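PDB 5Y2A: insect group II chitinase from Ostrinia furnacalis, which hydrolyses the beta-1,4 linkages of chitin as a glycoside hydrolase of family 18, probably serving chitin turnover in the insect. Local coordinates for residues A[4-9]-A[34-39]; A[147-152]-A[181-186]; A[162-167]-A[187-192]. All blocks are in the same frame, centred on the assembly; numbering follows the deposited sequence.

Interaction 1: A[4-9]-A[34-39]; sequences KVVCYY and HIIYAF
Lys4 and His34 meet where two parallel strands of the TIM barrel, 4-10 and 34-42, begin to pair. The lysine chain runs past the imidazole. Its CB is 4.1 Å from His34 ND1, CG and CD pass close to CE1 (CD to His34 CE1 3.7 Å), and CE stays close to both CE1 and NE2. A bend at chi4 (61°) then leaves Lys4 NZ 5.3 Å from His34 NE2, so methylenes rather than the ammonium make the contact. Five backbone bonds follow, from His34 N to Val5 O, a longer link of 3.3 Å, up to Ala38 N to Tyr9 O.

Val6, Tyr8, His34 and Ile36 share the inner face of this sheet, toward Trp189. Ile36 CB sits over one face of the Tyr8 phenol, 4.0 Å from its centroid in a CH-pi contact, and Ile36 CG2 reaches Tyr8 CE2 at 3.4 Å. The other branch, CG1, turns to Val6 CG1. Tyr8 OH is hydrogen-bonded to Asp121, which by sequence belongs to the DxxDxDxE signature of the family.

On the outer face are Tyr9 and Tyr37; with CG anti to the backbone N in both (chi1 166° and -167°), the two phenols leave their neighbouring strands in the same direction and lie side by side. Tyr9 CE2 stands over one face of the Tyr37 ring, 3.6 Å from Tyr37 CE2, the two rings being oblique to each other, centroids 5.2 Å apart. Helix 62-67 covers this pair, Tyr37 OH binds Asp57, and Cys7 is held by a disulfide to Cys32.

Between the segments, polar bonding is left to the backbone and side chains meet through carbon; the Tyr8 and Tyr37 hydroxyls find their partners elsewhere, which probably fixes how far each ring can shift.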
ATOM      1  N   LYS A   4      26.783 -15.708 -11.840  1.00 15.25           N
ATOM      2  CA  LYS A   4      25.924 -15.848 -10.676  1.00 16.09           C
ATOM      3  C   LYS A   4      24.454 -15.806 -11.076  1.00 16.16           C
ATOM      4  O   LYS A   4      24.072 -15.160 -12.055  1.00 15.39           O
ATOM      5  CB  LYS A   4      26.211 -14.737  -9.659  1.00 16.32           C
ATOM      6  CG  LYS A   4      27.651 -14.687  -9.166  1.00 18.19           C
ATOM      7  CD  LYS A   4      27.843 -13.547  -8.153  1.00 17.53           C
ATOM      8  CE  LYS A   4      29.222 -13.604  -7.497  1.00 21.06           C
ATOM      9  NZ  LYS A   4      30.319 -13.466  -8.496  1.00 20.91           N
ATOM     10  N   VAL A   5      23.626 -16.526 -10.319  1.00 14.75           N
ATOM     11  CA  VAL A   5      22.175 -16.365 -10.382  1.00 15.31           C
ATOM     12  C   VAL A   5      21.748 -16.019  -8.962  1.00 14.58           C
ATOM     13  O   VAL A   5      21.719 -16.884  -8.078  1.00 14.02           O
ATOM     14  CB  VAL A   5      21.454 -17.605 -10.915  1.00 15.34           C
ATOM     15  CG1 VAL A   5      19.939 -17.369 -10.934  1.00 12.71           C
ATOM     16  CG2 VAL A   5      21.947 -17.944 -12.317  1.00 17.33           C
ATOM     17  N   VAL A   6      21.458 -14.745  -8.731  1.00 12.61           N
ATOM     18  CA  VAL A   6      21.174 -14.219  -7.401  1.00 13.83           C
ATOM     19  C   VAL A   6      19.661 -14.200  -7.230  1.00 14.30           C
ATOM     20  O   VAL A   6      18.960 -13.466  -7.935  1.00 12.35           O
ATOM     21  CB  VAL A   6      21.782 -12.819  -7.219  1.00 13.30           C
ATOM     22  CG1 VAL A   6      21.421 -12.233  -5.854  1.00 13.44           C
ATOM     23  CG2 VAL A   6      23.299 -12.875  -7.402  1.00 12.80           C
ATOM     24  N   CYS A   7      19.148 -15.003  -6.296  1.00 12.63           N
ATOM     25  CA  CYS A   7      17.711 -15.200  -6.120  1.00 12.77           C
ATOM     26  C   CYS A   7      17.236 -14.454  -4.883  1.00 13.52           C
ATOM     27  O   CYS A   7      17.731 -14.710  -3.781  1.00 12.96           O
ATOM     28  CB  CYS A   7      17.369 -16.680  -5.955  1.00 17.58           C
ATOM     29  SG  CYS A   7      17.789 -17.774  -7.323  1.00 17.89           S
ATOM     30  N   TYR A   8      16.245 -13.582  -5.046  1.00 11.02           N
ATOM     31  CA  TYR A   8      15.605 -12.959  -3.895  1.00 12.87           C
ATOM     32  C   TYR A   8      14.464 -13.847  -3.400  1.00 14.35           C
ATOM     33  O   TYR A   8      13.548 -14.184  -4.160  1.00 12.80           O
ATOM     34  CB  TYR A   8      15.114 -11.552  -4.232  1.00 13.45           C
ATOM     35  CG  TYR A   8      16.227 -10.539  -4.132  1.00 14.64           C
ATOM     36  CD1 TYR A   8      17.055 -10.294  -5.213  1.00 14.83           C
ATOM     37  CD2 TYR A   8      16.480  -9.855  -2.943  1.00 14.61           C
ATOM     38  CE1 TYR A   8      18.092  -9.383  -5.130  1.00 16.67           C
ATOM     39  CE2 TYR A   8      17.521  -8.938  -2.855  1.00 15.41           C
ATOM     40  CZ  TYR A   8      18.320  -8.710  -3.954  1.00 14.91           C
ATOM     41  OH  TYR A   8      19.367  -7.817  -3.893  1.00 15.58           O
ATOM     42  N   TYR A   9      14.551 -14.237  -2.133  1.00 11.98           N
ATOM     43  CA  TYR A   9      13.489 -14.905  -1.398  1.00 13.11           C
ATOM     44  C   TYR A   9      12.834 -13.843  -0.522  1.00 14.67           C
ATOM     45  O   TYR A   9      13.541 -13.062   0.115  1.00 15.26           O
ATOM     46  CB  TYR A   9      14.061 -16.031  -0.528  1.00 14.09           C
ATOM     47  CG  TYR A   9      13.084 -16.546   0.509  1.00 14.19           C
ATOM     48  CD1 TYR A   9      12.146 -17.506   0.171  1.00 18.46           C
ATOM     49  CD2 TYR A   9      13.061 -16.033   1.804  1.00 15.98           C
ATOM     50  CE1 TYR A   9      11.238 -17.977   1.095  1.00 17.41           C
ATOM     51  CE2 TYR A   9      12.143 -16.491   2.736  1.00 15.43           C
ATOM     52  CZ  TYR A   9      11.233 -17.463   2.370  1.00 17.89           C
ATOM     53  OH  TYR A   9      10.313 -17.938   3.272  1.00 21.77           O
ATOM     54  N   HIS A  34      23.281 -17.866  -5.349  1.00 16.20           N
ATOM     55  CA  HIS A  34      23.192 -17.048  -4.153  1.00 14.19           C
ATOM     56  C   HIS A  34      21.722 -16.770  -3.881  1.00 16.69           C
ATOM     57  O   HIS A  34      20.950 -16.540  -4.814  1.00 15.03           O
ATOM     58  CB  HIS A  34      23.963 -15.727  -4.318  1.00 15.67           C
ATOM     59  CG  HIS A  34      25.410 -15.908  -4.670  1.00 16.99           C
ATOM     60  ND1 HIS A  34      25.825 -16.329  -5.915  1.00 16.75           N
ATOM     61  CD2 HIS A  34      26.535 -15.732  -3.937  1.00 17.39           C
ATOM     62  CE1 HIS A  34      27.144 -16.408  -5.933  1.00 18.99           C
ATOM     63  NE2 HIS A  34      27.600 -16.047  -4.747  1.00 19.24           N
ATOM     64  N   ILE A  35      21.331 -16.831  -2.609  1.00 14.61           N
ATOM     65  CA  ILE A  35      19.978 -16.500  -2.176  1.00 14.27           C
ATOM     66  C   ILE A  35      20.070 -15.304  -1.239  1.00 14.00           C
ATOM     67  O   ILE A  35      20.920 -15.281  -0.342  1.00 14.84           O
ATOM     68  CB  ILE A  35      19.295 -17.690  -1.474  1.00 13.59           C
ATOM     69  CG1 ILE A  35      19.161 -18.865  -2.437  1.00 14.67           C
ATOM     70  CG2 ILE A  35      17.921 -17.289  -0.915  1.00 13.86           C
ATOM     71  CD1 ILE A  35      18.653 -20.126  -1.775  1.00 17.78           C
ATOM     72  N   ILE A  36      19.205 -14.314  -1.448  1.00 10.77           N
ATOM     73  CA  ILE A  36      19.113 -13.149  -0.576  1.00 14.05           C
ATOM     74  C   ILE A  36      17.792 -13.248   0.176  1.00 14.61           C
ATOM     75  O   ILE A  36      16.724 -13.344  -0.444  1.00 12.20           O
ATOM     76  CB  ILE A  36      19.174 -11.830  -1.362  1.00 14.61           C
ATOM     77  CG1 ILE A  36      20.407 -11.768  -2.273  1.00 15.53           C
ATOM     78  CG2 ILE A  36      19.179 -10.652  -0.389  1.00 14.42           C
ATOM     79  CD1 ILE A  36      21.716 -12.020  -1.586  1.00 17.57           C
ATOM     80  N   TYR A  37      17.863 -13.208   1.509  1.00 13.35           N
ATOM     81  CA  TYR A  37      16.678 -13.250   2.364  1.00 14.28           C
ATOM     82  C   TYR A  37      16.163 -11.825   2.534  1.00 12.97           C
ATOM     83  O   TYR A  37      16.730 -11.035   3.291  1.00 14.39           O
ATOM     84  CB  TYR A  37      17.014 -13.894   3.707  1.00 14.89           C
ATOM     85  CG  TYR A  37      15.807 -14.276   4.543  1.00 14.81           C
ATOM     86  CD1 TYR A  37      14.999 -13.303   5.123  1.00 16.57           C
ATOM     87  CD2 TYR A  37      15.488 -15.613   4.768  1.00 15.97           C
ATOM     88  CE1 TYR A  37      13.888 -13.649   5.887  1.00 13.89           C
ATOM     89  CE2 TYR A  37      14.385 -15.968   5.533  1.00 16.35           C
ATOM     90  CZ  TYR A  37      13.592 -14.978   6.092  1.00 17.22           C
ATOM     91  OH  TYR A  37      12.491 -15.311   6.848  1.00 16.40           O
ATOM     92  N   ALA A  38      15.065 -11.500   1.848  1.00 14.61           N
ATOM     93  CA  ALA A  38      14.457 -10.173   1.899  1.00 14.12           C
ATOM     94  C   ALA A  38      13.220 -10.210   2.789  1.00 14.07           C
ATOM     95  O   ALA A  38      12.373 -11.096   2.626  1.00 14.57           O
ATOM     96  CB  ALA A  38      14.069  -9.701   0.494  1.00 14.03           C
ATOM     97  N   PHE A  39      13.118  -9.283   3.750  1.00 13.70           N
ATOM     98  CA  PHE A  39      14.133  -8.290   4.116  1.00 13.92           C
ATOM     99  C   PHE A  39      14.264  -8.219   5.634  1.00 18.12           C
ATOM    100  O   PHE A  39      13.267  -8.369   6.358  1.00 14.83           O
ATOM    101  CB  PHE A  39      13.763  -6.871   3.648  1.00 14.69           C
ATOM    102  CG  PHE A  39      13.930  -6.617   2.180  1.00 16.70           C
ATOM    103  CD1 PHE A  39      15.188  -6.585   1.602  1.00 17.00           C
ATOM    104  CD2 PHE A  39      12.823  -6.346   1.388  1.00 21.40           C
ATOM    105  CE1 PHE A  39      15.339  -6.325   0.249  1.00 16.71           C
ATOM    106  CE2 PHE A  39      12.964  -6.083   0.036  1.00 17.23           C
ATOM    107  CZ  PHE A  39      14.226  -6.074  -0.533  1.00 17.23           C
TER

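Interaction 2: A[147-152]-A[181-186]; sequences DLVKEL and PALSMN
Val149 fits against Leu183 and Asn186 between two neighbouring helices on the outside of the TIM barrel. The segments of helices 141-159 and 180-186 run nearly parallel, 19° apart, with axes 9.7 Å from each other. Val149 uses both branches: CG1 meets Asn186 CB at 3.6 Å, while CG2 touches Leu183 CD2 at 3.8 Å, the leucine crossing the valine at about a right angle.

Lys150 lies beside this apolar contact. Its CG comes within 3.5 Å of Asn186 ND2, packing a methylene against the amide. The chain then folds at chi3 (-110°) and chi4, which brings Lys150 NZ to 3.7 Å from Ala182 CB. No hydrogen bond passes between the two segments, so van der Waals contact carries the approach.

Further out, Val149 also touches Leu163 and Leu122 on the barrel strands and Leu187 in the loop after the second helix, and Leu183 touches Tyr178 in the loop before its helix. Arg153, one turn beyond Val149, donates from NH1 to Asn186 O and thus adds a polar tie between the two helices. Ser184 OG accepts a hydrogen bond from Asp237 N on a different side of the short helix.

What positions the Asn186 amide is its own helix, of which it is the last residue. Asn186 ND2 gives a hydrogen bond to Ala182 O at 2.9 Å, and Asn186 N reaches the same oxygen at 3.0 Å from the opposite face of the carbonyl plane.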
ATOM      1  N   ASP A 147      31.600   4.819   2.631  1.00 28.21           N
ATOM      2  CA  ASP A 147      32.382   4.510   3.823  1.00 26.24           C
ATOM      3  C   ASP A 147      31.804   3.314   4.573  1.00 26.34           C
ATOM      4  O   ASP A 147      32.555   2.454   5.049  1.00 24.79           O
ATOM      5  CB  ASP A 147      32.448   5.740   4.730  1.00 30.93           C
ATOM      6  CG  ASP A 147      33.356   6.824   4.174  1.00 35.40           C
ATOM      7  OD1 ASP A 147      34.247   6.496   3.364  1.00 36.61           O
ATOM      8  OD2 ASP A 147      33.164   8.007   4.526  1.00 38.44           O
ATOM      9  N   LEU A 148      30.474   3.239   4.692  1.00 26.57           N
ATOM     10  CA  LEU A 148      29.861   2.062   5.303  1.00 23.43           C
ATOM     11  C   LEU A 148      30.267   0.795   4.561  1.00 20.81           C
ATOM     12  O   LEU A 148      30.606  -0.220   5.182  1.00 21.77           O
ATOM     13  CB  LEU A 148      28.335   2.201   5.317  1.00 22.96           C
ATOM     14  CG  LEU A 148      27.583   1.015   5.928  1.00 23.13           C
ATOM     15  CD1 LEU A 148      27.825   0.933   7.436  1.00 24.60           C
ATOM     16  CD2 LEU A 148      26.090   1.075   5.627  1.00 20.36           C
ATOM     17  N   VAL A 149      30.235   0.839   3.228  1.00 20.26           N
ATOM     18  CA  VAL A 149      30.597  -0.332   2.433  1.00 20.10           C
ATOM     19  C   VAL A 149      32.063  -0.700   2.655  1.00 22.69           C
ATOM     20  O   VAL A 149      32.401  -1.874   2.850  1.00 23.45           O
ATOM     21  CB  VAL A 149      30.292  -0.082   0.946  1.00 20.84           C
ATOM     22  CG1 VAL A 149      30.934  -1.154   0.090  1.00 19.29           C
ATOM     23  CG2 VAL A 149      28.782  -0.040   0.718  1.00 21.63           C
ATOM     24  N   LYS A 150      32.958   0.293   2.624  1.00 24.26           N
ATOM     25  CA  LYS A 150      34.372  -0.000   2.870  1.00 24.96           C
ATOM     26  C   LYS A 150      34.578  -0.634   4.242  1.00 25.82           C
ATOM     27  O   LYS A 150      35.339  -1.600   4.381  1.00 24.89           O
ATOM     28  CB  LYS A 150      35.222   1.266   2.751  1.00 27.91           C
ATOM     29  CG  LYS A 150      35.422   1.784   1.344  1.00 39.70           C
ATOM     30  CD  LYS A 150      36.423   2.928   1.342  1.00 44.73           C
ATOM     31  CE  LYS A 150      35.753   4.255   1.042  1.00 50.88           C
ATOM     32  NZ  LYS A 150      35.648   4.500  -0.422  1.00 48.35           N
ATOM     33  N   GLU A 151      33.894  -0.116   5.264  1.00 24.05           N
ATOM     34  CA  GLU A 151      34.102  -0.627   6.614  1.00 24.93           C
ATOM     35  C   GLU A 151      33.482  -2.003   6.791  1.00 26.89           C
ATOM     36  O   GLU A 151      34.063  -2.864   7.462  1.00 24.93           O
ATOM     37  CB  GLU A 151      33.548   0.365   7.633  1.00 26.46           C
ATOM     38  CG  GLU A 151      34.321   1.672   7.623  1.00 27.13           C
ATOM     39  CD  GLU A 151      33.507   2.846   8.112  1.00 30.58           C
ATOM     40  OE1 GLU A 151      32.402   2.627   8.658  1.00 30.96           O
ATOM     41  OE2 GLU A 151      33.962   3.994   7.925  1.00 31.91           O
ATOM     42  N   LEU A 152      32.308  -2.235   6.194  1.00 22.02           N
ATOM     43  CA  LEU A 152      31.758  -3.587   6.165  1.00 23.06           C
ATOM     44  C   LEU A 152      32.688  -4.538   5.422  1.00 22.76           C
ATOM     45  O   LEU A 152      32.879  -5.685   5.843  1.00 21.99           O
ATOM     46  CB  LEU A 152      30.372  -3.584   5.518  1.00 21.31           C
ATOM     47  CG  LEU A 152      29.206  -3.058   6.360  1.00 23.80           C
ATOM     48  CD1 LEU A 152      28.021  -2.672   5.468  1.00 20.45           C
ATOM     49  CD2 LEU A 152      28.791  -4.101   7.380  1.00 18.23           C
ATOM     50  N   PRO A 181      33.118   3.669  -8.626  1.00 24.03           N
ATOM     51  CA  PRO A 181      34.384   2.915  -8.529  1.00 26.73           C
ATOM     52  C   PRO A 181      34.615   2.278  -7.167  1.00 22.68           C
ATOM     53  O   PRO A 181      35.102   1.141  -7.095  1.00 25.18           O
ATOM     54  CB  PRO A 181      35.447   3.979  -8.849  1.00 26.40           C
ATOM     55  CG  PRO A 181      34.732   4.991  -9.663  1.00 27.71           C
ATOM     56  CD  PRO A 181      33.351   5.053  -9.081  1.00 25.69           C
ATOM     57  N   ALA A 182      34.287   2.982  -6.083  1.00 24.73           N
ATOM     58  CA  ALA A 182      34.499   2.429  -4.750  1.00 24.30           C
ATOM     59  C   ALA A 182      33.576   1.248  -4.485  1.00 26.26           C
ATOM     60  O   ALA A 182      33.992   0.250  -3.884  1.00 23.65           O
ATOM     61  CB  ALA A 182      34.298   3.512  -3.690  1.00 24.24           C
ATOM     62  N   LEU A 183      32.314   1.348  -4.914  1.00 22.10           N
ATOM     63  CA  LEU A 183      31.371   0.255  -4.701  1.00 23.57           C
ATOM     64  C   LEU A 183      31.776  -0.980  -5.497  1.00 18.41           C
ATOM     65  O   LEU A 183      31.751  -2.101  -4.976  1.00 20.27           O
ATOM     66  CB  LEU A 183      29.957   0.708  -5.067  1.00 19.41           C
ATOM     67  CG  LEU A 183      29.450   1.839  -4.169  1.00 22.41           C
ATOM     68  CD1 LEU A 183      28.086   2.345  -4.612  1.00 24.34           C
ATOM     69  CD2 LEU A 183      29.411   1.380  -2.709  1.00 22.46           C
ATOM     70  N   SER A 184      32.140  -0.790  -6.769  1.00 19.43           N
ATOM     71  CA  SER A 184      32.587  -1.908  -7.591  1.00 21.34           C
ATOM     72  C   SER A 184      33.747  -2.647  -6.932  1.00 21.95           C
ATOM     73  O   SER A 184      33.784  -3.884  -6.920  1.00 23.83           O
ATOM     74  CB  SER A 184      32.977  -1.404  -8.984  1.00 20.23           C
ATOM     75  OG  SER A 184      33.391  -2.476  -9.813  1.00 22.78           O
ATOM     76  N   MET A 185      34.688  -1.905  -6.339  1.00 22.60           N
ATOM     77  CA  MET A 185      35.867  -2.537  -5.756  1.00 22.93           C
ATOM     78  C   MET A 185      35.535  -3.265  -4.459  1.00 21.87           C
ATOM     79  O   MET A 185      36.105  -4.325  -4.175  1.00 25.38           O
ATOM     80  CB  MET A 185      36.949  -1.492  -5.501  1.00 23.18           C
ATOM     81  CG  MET A 185      38.286  -2.069  -5.056  1.00 24.44           C
ATOM     82  SD  MET A 185      39.406  -0.717  -4.686  1.00 26.48           S
ATOM     83  CE  MET A 185      38.555  -0.003  -3.288  1.00 28.21           C
ATOM     84  N   ASN A 186      34.624  -2.712  -3.656  1.00 22.75           N
ATOM     85  CA  ASN A 186      34.392  -3.224  -2.311  1.00 20.61           C
ATOM     86  C   ASN A 186      33.242  -4.219  -2.214  1.00 25.88           C
ATOM     87  O   ASN A 186      33.100  -4.873  -1.175  1.00 23.37           O
ATOM     88  CB  ASN A 186      34.152  -2.059  -1.343  1.00 23.48           C
ATOM     89  CG  ASN A 186      35.442  -1.328  -0.974  1.00 26.58           C
ATOM     90  OD1 ASN A 186      36.240  -1.829  -0.190  1.00 27.76           O
ATOM     91  ND2 ASN A 186      35.638  -0.145  -1.534  1.00 26.60           N
TER

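Interaction 3: A[162-167]-A[187-192]; sequences LLSAAV and LDWISL
The indole of Trp189 takes Ser164 CB on one face: the carbon stands 3.4 Å from the centroid of the five-membered ring, a CH-pi contact. Val6 CG2 and Lys4 CE lie on the other face, where the imidazole of His34 also meets the ring. At the rim, Leu162 CD1 approaches CZ3, and Ser191 OG lies in the ring plane. Trp189 CG sits between its backbone N and carbonyl carbon (chi1 64°), an orientation that lays the ring across Ser164. With an alanine at Trp189, Ser164 CB and Leu162 CD1 would probably lose their shared flat partner, leaving a gap beside His34.

The second flat group, the Asp188 carboxylate, receives Leu163 N on the anti lone pair of OD2 at 2.7 Å, while Asp188 N returns a bond of the same length to Leu163 O. Arg153 forms a salt bridge with that OD2, which probably stabilises its negative charge.

Strands 162-167 and 189-192 are parallel neighbours in the TIM barrel, and the link from Ala165 N to Trp189 O is weak. Pairing tightens further on: Ser191 N reaches Ala165 O at 2.8 Å and Val167 N reaches Ser191 O at 2.9 Å. Toward the outer helices, Leu187 CD1 rests on Ala165 CB at 3.7 Å. Val167 CG2 meets Leu192 CD2 and presses on Ile190 CG2 at 3.4 Å, closer than usual for two methyls.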
ATOM      1  N   LEU A 162      30.307 -12.357   2.602  1.00 20.86           N
ATOM      2  CA  LEU A 162      30.060 -11.691   1.335  1.00 20.16           C
ATOM      3  C   LEU A 162      29.302 -10.393   1.570  1.00 20.29           C
ATOM      4  O   LEU A 162      28.504 -10.280   2.503  1.00 20.02           O
ATOM      5  CB  LEU A 162      29.259 -12.599   0.394  1.00 19.98           C
ATOM      6  CG  LEU A 162      29.928 -13.924   0.031  1.00 20.13           C
ATOM      7  CD1 LEU A 162      28.974 -14.821  -0.751  1.00 19.21           C
ATOM      8  CD2 LEU A 162      31.187 -13.642  -0.781  1.00 19.91           C
ATOM      9  N   LEU A 163      29.568  -9.408   0.719  1.00 21.23           N
ATOM     10  CA  LEU A 163      28.916  -8.108   0.805  1.00 21.31           C
ATOM     11  C   LEU A 163      28.463  -7.717  -0.590  1.00 18.90           C
ATOM     12  O   LEU A 163      29.275  -7.684  -1.521  1.00 18.07           O
ATOM     13  CB  LEU A 163      29.859  -7.050   1.386  1.00 18.38           C
ATOM     14  CG  LEU A 163      29.286  -5.643   1.566  1.00 18.38           C
ATOM     15  CD1 LEU A 163      28.192  -5.634   2.627  1.00 19.83           C
ATOM     16  CD2 LEU A 163      30.390  -4.642   1.899  1.00 20.35           C
ATOM     17  N   SER A 164      27.170  -7.431  -0.738  1.00 17.83           N
ATOM     18  CA  SER A 164      26.602  -7.039  -2.017  1.00 17.03           C
ATOM     19  C   SER A 164      25.640  -5.881  -1.798  1.00 17.15           C
ATOM     20  O   SER A 164      25.302  -5.531  -0.664  1.00 18.45           O
ATOM     21  CB  SER A 164      25.885  -8.214  -2.690  1.00 18.76           C
ATOM     22  OG  SER A 164      24.852  -8.717  -1.861  1.00 17.76           O
ATOM     23  N   ALA A 165      25.193  -5.283  -2.898  1.00 18.70           N
ATOM     24  CA  ALA A 165      24.206  -4.221  -2.801  1.00 17.76           C
ATOM     25  C   ALA A 165      23.282  -4.271  -4.003  1.00 16.38           C
ATOM     26  O   ALA A 165      23.714  -4.566  -5.123  1.00 14.43           O
ATOM     27  CB  ALA A 165      24.867  -2.837  -2.710  1.00 16.48           C
ATOM     28  N   ALA A 166      22.009  -3.973  -3.757  1.00 16.24           N
ATOM     29  CA  ALA A 166      21.051  -3.709  -4.820  1.00 15.28           C
ATOM     30  C   ALA A 166      20.990  -2.202  -5.047  1.00 14.50           C
ATOM     31  O   ALA A 166      20.857  -1.433  -4.091  1.00 15.58           O
ATOM     32  CB  ALA A 166      19.676  -4.257  -4.446  1.00 12.86           C
ATOM     33  N   VAL A 167      21.074  -1.781  -6.311  1.00 16.04           N
ATOM     34  CA  VAL A 167      21.288  -0.379  -6.645  1.00 17.02           C
ATOM     35  C   VAL A 167      20.322   0.081  -7.729  1.00 17.73           C
ATOM     36  O   VAL A 167      19.777  -0.713  -8.498  1.00 14.82           O
ATOM     37  CB  VAL A 167      22.734  -0.125  -7.107  1.00 15.95           C
ATOM     38  CG1 VAL A 167      23.718  -0.509  -6.010  1.00 16.45           C
ATOM     39  CG2 VAL A 167      22.997  -0.914  -8.372  1.00 16.07           C
ATOM     40  N   LEU A 187      32.418  -4.360  -3.248  1.00 20.03           N
ATOM     41  CA  LEU A 187      31.295  -5.290  -3.216  1.00 21.09           C
ATOM     42  C   LEU A 187      31.620  -6.559  -3.993  1.00 19.79           C
ATOM     43  O   LEU A 187      32.299  -6.512  -5.022  1.00 19.74           O
ATOM     44  CB  LEU A 187      30.038  -4.641  -3.797  1.00 15.84           C
ATOM     45  CG  LEU A 187      29.505  -3.428  -3.039  1.00 18.54           C
ATOM     46  CD1 LEU A 187      28.358  -2.791  -3.815  1.00 18.63           C
ATOM     47  CD2 LEU A 187      29.055  -3.827  -1.636  1.00 19.52           C
ATOM     48  N   ASP A 188      31.120  -7.698  -3.495  1.00 18.42           N
ATOM     49  CA  ASP A 188      31.270  -8.958  -4.216  1.00 19.59           C
ATOM     50  C   ASP A 188      30.414  -8.994  -5.476  1.00 21.24           C
ATOM     51  O   ASP A 188      30.768  -9.676  -6.443  1.00 18.38           O
ATOM     52  CB  ASP A 188      30.924 -10.137  -3.307  1.00 17.92           C
ATOM     53  CG  ASP A 188      31.929 -10.310  -2.178  1.00 24.16           C
ATOM     54  OD1 ASP A 188      33.078 -10.716  -2.454  1.00 27.01           O
ATOM     55  OD2 ASP A 188      31.573 -10.040  -1.017  1.00 21.17           O
ATOM     56  N   TRP A 189      29.282  -8.293  -5.479  1.00 17.37           N
ATOM     57  CA  TRP A 189      28.541  -8.056  -6.710  1.00 17.03           C
ATOM     58  C   TRP A 189      27.617  -6.870  -6.498  1.00 16.81           C
ATOM     59  O   TRP A 189      27.305  -6.490  -5.364  1.00 15.44           O
ATOM     60  CB  TRP A 189      27.756  -9.298  -7.177  1.00 15.71           C
ATOM     61  CG  TRP A 189      26.663  -9.752  -6.247  1.00 16.29           C
ATOM     62  CD1 TRP A 189      25.357  -9.349  -6.252  1.00 16.13           C
ATOM     63  CD2 TRP A 189      26.783 -10.715  -5.193  1.00 16.82           C
ATOM     64  NE1 TRP A 189      24.659  -9.994  -5.255  1.00 13.26           N
ATOM     65  CE2 TRP A 189      25.513 -10.836  -4.591  1.00 16.30           C
ATOM     66  CE3 TRP A 189      27.846 -11.479  -4.693  1.00 17.61           C
ATOM     67  CZ2 TRP A 189      25.276 -11.685  -3.510  1.00 15.22           C
ATOM     68  CZ3 TRP A 189      27.610 -12.324  -3.619  1.00 18.06           C
ATOM     69  CH2 TRP A 189      26.332 -12.422  -3.042  1.00 17.09           C
ATOM     70  N   ILE A 190      27.213  -6.273  -7.612  1.00 15.47           N
ATOM     71  CA  ILE A 190      26.280  -5.155  -7.633  1.00 15.56           C
ATOM     72  C   ILE A 190      25.042  -5.631  -8.375  1.00 15.53           C
ATOM     73  O   ILE A 190      25.107  -5.924  -9.575  1.00 15.89           O
ATOM     74  CB  ILE A 190      26.888  -3.919  -8.307  1.00 15.18           C
ATOM     75  CG1 ILE A 190      28.063  -3.381  -7.487  1.00 17.85           C
ATOM     76  CG2 ILE A 190      25.847  -2.848  -8.507  1.00 16.94           C
ATOM     77  CD1 ILE A 190      28.897  -2.390  -8.249  1.00 19.52           C
ATOM     78  N   SER A 191      23.918  -5.722  -7.675  1.00 15.21           N
ATOM     79  CA  SER A 191      22.667  -6.141  -8.297  1.00 13.93           C
ATOM     80  C   SER A 191      21.950  -4.898  -8.813  1.00 14.20           C
ATOM     81  O   SER A 191      21.399  -4.120  -8.030  1.00 14.90           O
ATOM     82  CB  SER A 191      21.793  -6.920  -7.315  1.00 14.20           C
ATOM     83  OG  SER A 191      22.268  -8.255  -7.152  1.00 13.83           O
ATOM     84  N   LEU A 192      21.954  -4.720 -10.130  1.00 13.73           N
ATOM     85  CA  LEU A 192      21.237  -3.606 -10.737  1.00 14.33           C
ATOM     86  C   LEU A 192      19.740  -3.880 -10.676  1.00 16.32           C
ATOM     87  O   LEU A 192      19.273  -4.902 -11.186  1.00 11.81           O
ATOM     88  CB  LEU A 192      21.683  -3.419 -12.183  1.00 15.72           C
ATOM     89  CG  LEU A 192      23.191  -3.287 -12.421  1.00 13.94           C
ATOM     90  CD1 LEU A 192      23.459  -3.273 -13.921  1.00 15.34           C
ATOM     91  CD2 LEU A 192      23.735  -2.026 -11.757  1.00 13.76           C
TER

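In the fold
From the N terminus, interaction 1 closes first, pairing strand 4-10 with strand 34-42 across a connection containing hardly any regular structure. Interactions 2 and 3 open much later and cross: the chain runs through 147-152, 162-167, 181-186 and 187-192, so helix joins helix outside the barrel while the strand that follows each joins its counterpart inside. These two contacts touch where Ser184 packs on Ile190 and Leu152 on Leu163. Interaction 3 also meets interaction 1 across the barrel interior, through Trp189 against Lys4, Val6 and His34. Asp121, on strand 119-123, connects them again, its two carboxylate oxygens bound separately to Tyr8 and Ser164.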